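Local structure of SJCHGC06286 protein (3QBR) at residues L19-L24 / T151-S156; A124-L129 / D168-L173. The protein probably binds BH domains of Bcl-2 relatives and so helps regulate apoptosis, this chain being the part that precedes the probable C-terminal membrane helix. All coordinates share one frame; numbering follows the deposited sequence.

In the fold
The two contacts lie about 10 Å apart between centres, each about 9 Å from the centre of an all-helical Bcl-2 bundle. Their segments interleave along the chain: 19-24 and 124-129 come first, then 151-156 and 168-173. Contact 1 joins helix 17-31 to helix 142-159; contact 2 joins helix 119-137 to the turn that leads into helix 172-176. They also touch one another. Thr-152 packs on Met-125 and Leu-129; helices 119-137 and 142-159, consecutive in the chain, meet there. The N-terminal helix contacts both helix 142-159 and, through Gln-20 and Thr-21, Trp-170 of the C-terminal turn, which brings the two ends of the chain together on the bundle.

Contact 1 (L19-L24 / T151-S156); sequences LQTSTL and TTSQYS
Ser-22 and Ser-153 mark the place where helix 17-31 lies against helix 142-159, their CA atoms 5.3 Å apart. The short segments run roughly antiparallel, at 142°, and their axes come within 8.7 Å. Small residues make this possible: a serine or threonine adds little bulk between two helix backbones.

The interaction across the interface is van der Waals packing, with no hydrogen bond between the segments. Ser-153 OG lies against the backbone and CB of Ser-22, 3.2 Å from Ser-22 CA. Ser-22 holds its own OG anti to the backbone N (chi1 178°) and presents CB to Ser-153 OG, at 3.2 Å. The two hydroxyls, Ser-22 OG and Ser-153 OG, stay 3.7 Å apart and unbonded. On the neighbouring helical position, Thr-21 directs its CB toward the other helix, and its hydroxyl rests over the backbone of Ser-153, with OG1 3.8 Å from Ser-153 CA. The same oxygen reaches one turn further along, to 4.1 Å from Ser-156 CB. Thr-21 OG1 thus lies against both Ser-153 and Ser-156 without a hydrogen bond to either.

The hydroxyl that comes closest is satisfied within its own helix. Ser-153 OG sits beside its backbone N and opposite the carbonyl carbon (chi1 -70°), a position from which it bonds to Ile-149 O in the preceding turn. A bond of this kind lets a serine be buried in a helix face; Ser-156 OG to Thr-152 O is a weaker instance.

Tyr-155 OH, bonded to Asn-111 OD1, ties helix 142-159 to helix 99-113. Packing of the N-terminal helix on a helix late in the chain is part of the Bcl-2 fold, in which amphipathic helices surround a central hydrophobic helix, here 119-137.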
# COMPACT_ATOMS: atom_id res chain seq x y z
N LEU A 19 -2.72 -7.71 -12.62
CA LEU A 19 -2.22 -6.62 -13.46
C LEU A 19 -2.99 -5.34 -13.18
O LEU A 19 -2.45 -4.24 -13.13
CB LEU A 19 -2.39 -7.00 -14.92
CG LEU A 19 -1.85 -5.97 -15.90
CD1 LEU A 19 -0.40 -5.59 -15.57
CD2 LEU A 19 -1.98 -6.51 -17.30
N GLN A 20 -4.29 -5.52 -13.02
CA GLN A 20 -5.15 -4.45 -12.56
C GLN A 20 -4.63 -3.90 -11.22
O GLN A 20 -4.41 -2.70 -11.09
CB GLN A 20 -6.58 -4.98 -12.43
CG GLN A 20 -7.67 -3.94 -12.31
CD GLN A 20 -9.06 -4.58 -12.22
OE1 GLN A 20 -9.42 -5.43 -13.04
NE2 GLN A 20 -9.85 -4.16 -11.23
N THR A 21 -4.38 -4.77 -10.23
CA THR A 21 -4.04 -4.25 -8.90
C THR A 21 -2.70 -3.54 -8.91
O THR A 21 -2.49 -2.53 -8.23
CB THR A 21 -4.07 -5.34 -7.78
OG1 THR A 21 -2.78 -5.90 -7.63
CG2 THR A 21 -5.06 -6.43 -8.10
N SER A 22 -1.78 -4.07 -9.69
CA SER A 22 -0.50 -3.41 -9.92
C SER A 22 -0.67 -1.96 -10.42
O SER A 22 -0.10 -1.02 -9.86
CB SER A 22 0.33 -4.26 -10.90
OG SER A 22 1.56 -3.63 -11.19
N THR A 23 -1.48 -1.79 -11.46
CA THR A 23 -1.72 -0.47 -12.06
C THR A 23 -2.30 0.51 -11.03
O THR A 23 -2.02 1.71 -11.08
CB THR A 23 -2.67 -0.57 -13.30
OG1 THR A 23 -2.09 -1.40 -14.31
CG2 THR A 23 -2.94 0.80 -13.86
N LEU A 24 -3.12 0.00 -10.11
CA LEU A 24 -3.70 0.87 -9.09
C LEU A 24 -2.65 1.38 -8.13
O LEU A 24 -2.69 2.54 -7.71
CB LEU A 24 -4.76 0.14 -8.29
CG LEU A 24 -6.20 0.49 -8.62
CD1 LEU A 24 -7.11 -0.37 -7.72
CD2 LEU A 24 -6.44 1.99 -8.43
N THR A 151 5.38 -7.18 -4.97
CA THR A 151 4.99 -8.09 -3.90
C THR A 151 3.57 -7.80 -3.44
O THR A 151 2.75 -8.71 -3.33
CB THR A 151 5.98 -8.03 -2.73
OG1 THR A 151 7.25 -8.51 -3.17
CG2 THR A 151 5.50 -8.87 -1.59
N THR A 152 3.26 -6.53 -3.19
CA THR A 152 1.86 -6.15 -2.96
C THR A 152 0.91 -6.75 -4.03
O THR A 152 -0.17 -7.25 -3.71
CB THR A 152 1.71 -4.65 -2.93
OG1 THR A 152 2.70 -4.11 -2.06
CG2 THR A 152 0.32 -4.24 -2.45
N SER A 153 1.32 -6.72 -5.30
CA SER A 153 0.50 -7.25 -6.39
C SER A 153 0.27 -8.75 -6.33
O SER A 153 -0.87 -9.19 -6.47
CB SER A 153 1.09 -6.90 -7.76
OG SER A 153 0.95 -5.51 -8.02
N GLN A 154 1.35 -9.53 -6.16
CA GLN A 154 1.21 -10.99 -6.02
C GLN A 154 0.35 -11.36 -4.81
O GLN A 154 -0.57 -12.16 -4.92
CB GLN A 154 2.57 -11.68 -5.87
CG GLN A 154 3.43 -11.68 -7.10
CD GLN A 154 4.91 -11.69 -6.75
OE1 GLN A 154 5.28 -11.92 -5.60
NE2 GLN A 154 5.75 -11.44 -7.75
N TYR A 155 0.66 -10.76 -3.66
CA TYR A 155 -0.00 -11.08 -2.41
C TYR A 155 -1.47 -10.83 -2.55
O TYR A 155 -2.30 -11.63 -2.10
CB TYR A 155 0.56 -10.25 -1.25
CG TYR A 155 -0.01 -10.64 0.10
CD1 TYR A 155 -1.16 -10.04 0.59
CD2 TYR A 155 0.59 -11.64 0.86
CE1 TYR A 155 -1.70 -10.42 1.83
CE2 TYR A 155 0.08 -12.02 2.09
CZ TYR A 155 -1.07 -11.41 2.58
OH TYR A 155 -1.57 -11.80 3.81
N SER A 156 -1.80 -9.71 -3.18
CA SER A 156 -3.20 -9.38 -3.47
C SER A 156 -3.91 -10.46 -4.28
O SER A 156 -5.09 -10.74 -4.06
CB SER A 156 -3.29 -8.06 -4.23
OG SER A 156 -3.45 -6.98 -3.34

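Contact 2 (A124-L129 / D168-L173); sequences AMFAFL and DGWSGL
Phe-126 meets Trp-170 inside the Bcl-2 fold, where helix 119-137, the buried central helix of the bundle, faces the turn before helix 172-176. The sequence around Trp-170, a glycine and tryptophan leading into a short helix, is consistent with the BH2 motif of the family.

From its helix, Phe-126 sends CB toward the turn. Its CG stands opposite the carbonyl carbon and beside the backbone N (chi1 -70°), which carries the ring outward to the indole. The near part of the side chain leaves the meeting to the far end of the ring. There CE2 comes to 3.9 Å from Trp-170 CZ3 and lies as close to CH2 of the same indole. At the tip, CZ is 3.9 Å from Trp-170 CH2. The pair is an offset edge-to-face arrangement: the edge of the phenylalanine is directed at the tryptophan's six-membered ring, with centroids 5.7 Å apart and planes at 79°. The offset brings CZ3 and CH2, at the outer rim of the indole, to the phenylalanine edge.

Large aromatic residues suit this place because their two side chains together span a separation in which even the nearest CA atoms, those of Phe-126 and Leu-173, are 12.1 Å apart. The indole also meets the Phe-17 ring, nearly parallel to it, and touches Leu-24 and Ile-61. Phe-126 also packs on Cys-25 of helix 17-31.

Glycines shape the turn that presents the indole. Gly-169 has a positive phi of 71°, which a residue without a side chain adopts easily. Gly-172 lies close to Gly-169 and closes the turn with a backbone hydrogen bond, its N 2.8 Å from Gly-169 O.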
# COMPACT_ATOMS: atom_id res chain seq x y z
N ALA A 124 -5.26 0.26 4.66
CA ALA A 124 -4.05 0.30 5.46
C ALA A 124 -2.84 -0.23 4.68
O ALA A 124 -1.73 0.21 4.89
CB ALA A 124 -4.25 -0.47 6.76
N MET A 125 -3.06 -1.19 3.79
CA MET A 125 -1.96 -1.71 2.95
C MET A 125 -1.44 -0.66 1.95
O MET A 125 -0.23 -0.54 1.74
CB MET A 125 -2.42 -2.97 2.21
CG MET A 125 -1.42 -3.53 1.22
SD MET A 125 -2.05 -4.89 0.21
CE MET A 125 -3.57 -4.20 -0.40
N PHE A 126 -2.34 0.10 1.33
CA PHE A 126 -1.91 1.18 0.46
C PHE A 126 -1.25 2.32 1.22
O PHE A 126 -0.27 2.90 0.73
CB PHE A 126 -3.07 1.75 -0.37
CG PHE A 126 -3.58 0.81 -1.44
CD1 PHE A 126 -3.06 0.85 -2.73
CD2 PHE A 126 -4.58 -0.13 -1.16
CE1 PHE A 126 -3.53 -0.02 -3.75
CE2 PHE A 126 -5.05 -1.00 -2.15
CZ PHE A 126 -4.53 -0.94 -3.46
N ALA A 127 -1.77 2.67 2.39
CA ALA A 127 -1.23 3.82 3.10
C ALA A 127 0.19 3.51 3.58
O ALA A 127 1.10 4.37 3.53
CB ALA A 127 -2.12 4.24 4.24
N PHE A 128 0.38 2.26 3.99
CA PHE A 128 1.67 1.80 4.46
C PHE A 128 2.68 1.63 3.35
O PHE A 128 3.84 2.04 3.49
CB PHE A 128 1.53 0.46 5.17
CG PHE A 128 2.78 -0.01 5.86
CD1 PHE A 128 3.36 0.75 6.87
CD2 PHE A 128 3.34 -1.23 5.56
CE1 PHE A 128 4.50 0.30 7.53
CE2 PHE A 128 4.47 -1.69 6.23
CZ PHE A 128 5.05 -0.92 7.21
N LEU A 129 2.27 0.99 2.26
CA LEU A 129 3.12 0.86 1.07
C LEU A 129 3.61 2.24 0.59
O LEU A 129 4.78 2.41 0.28
CB LEU A 129 2.35 0.14 -0.04
CG LEU A 129 2.95 0.03 -1.44
CD1 LEU A 129 4.15 -0.96 -1.53
CD2 LEU A 129 1.82 -0.37 -2.41
N ASP A 168 -17.61 -6.53 -5.37
CA ASP A 168 -17.69 -5.69 -6.56
C ASP A 168 -16.31 -5.35 -7.08
O ASP A 168 -16.16 -4.41 -7.85
CB ASP A 168 -18.46 -4.40 -6.29
CG ASP A 168 -19.76 -4.64 -5.60
OD1 ASP A 168 -20.13 -3.78 -4.76
OD2 ASP A 168 -20.41 -5.67 -5.89
N GLY A 169 -15.31 -6.12 -6.65
CA GLY A 169 -13.96 -5.87 -7.08
C GLY A 169 -13.38 -4.61 -6.44
O GLY A 169 -13.87 -4.10 -5.42
N TRP A 170 -12.33 -4.09 -7.06
CA TRP A 170 -11.63 -2.92 -6.53
C TRP A 170 -12.55 -1.73 -6.39
O TRP A 170 -12.28 -0.85 -5.60
CB TRP A 170 -10.46 -2.57 -7.44
CG TRP A 170 -9.24 -3.38 -7.14
CD1 TRP A 170 -8.54 -4.17 -8.02
CD2 TRP A 170 -8.56 -3.47 -5.88
NE1 TRP A 170 -7.46 -4.73 -7.38
CE2 TRP A 170 -7.45 -4.32 -6.06
CE3 TRP A 170 -8.77 -2.89 -4.62
CZ2 TRP A 170 -6.56 -4.64 -5.02
CZ3 TRP A 170 -7.89 -3.18 -3.60
CH2 TRP A 170 -6.80 -4.06 -3.80
N SER A 171 -13.64 -1.72 -7.15
CA SER A 171 -14.60 -0.62 -7.08
C SER A 171 -15.38 -0.61 -5.78
O SER A 171 -16.06 0.36 -5.50
CB SER A 171 -15.60 -0.68 -8.23
OG SER A 171 -14.94 -0.57 -9.47
N GLY A 172 -15.28 -1.69 -5.01
CA GLY A 172 -15.86 -1.73 -3.67
C GLY A 172 -15.49 -0.48 -2.90
O GLY A 172 -16.32 0.12 -2.20
N LEU A 173 -14.24 -0.06 -3.07
CA LEU A 173 -13.71 1.10 -2.38
C LEU A 173 -14.59 2.36 -2.57
O LEU A 173 -14.77 3.16 -1.65
CB LEU A 173 -12.26 1.35 -2.83
CG LEU A 173 -11.26 0.28 -2.38
CD1 LEU A 173 -10.03 0.31 -3.26
CD2 LEU A 173 -10.89 0.43 -0.88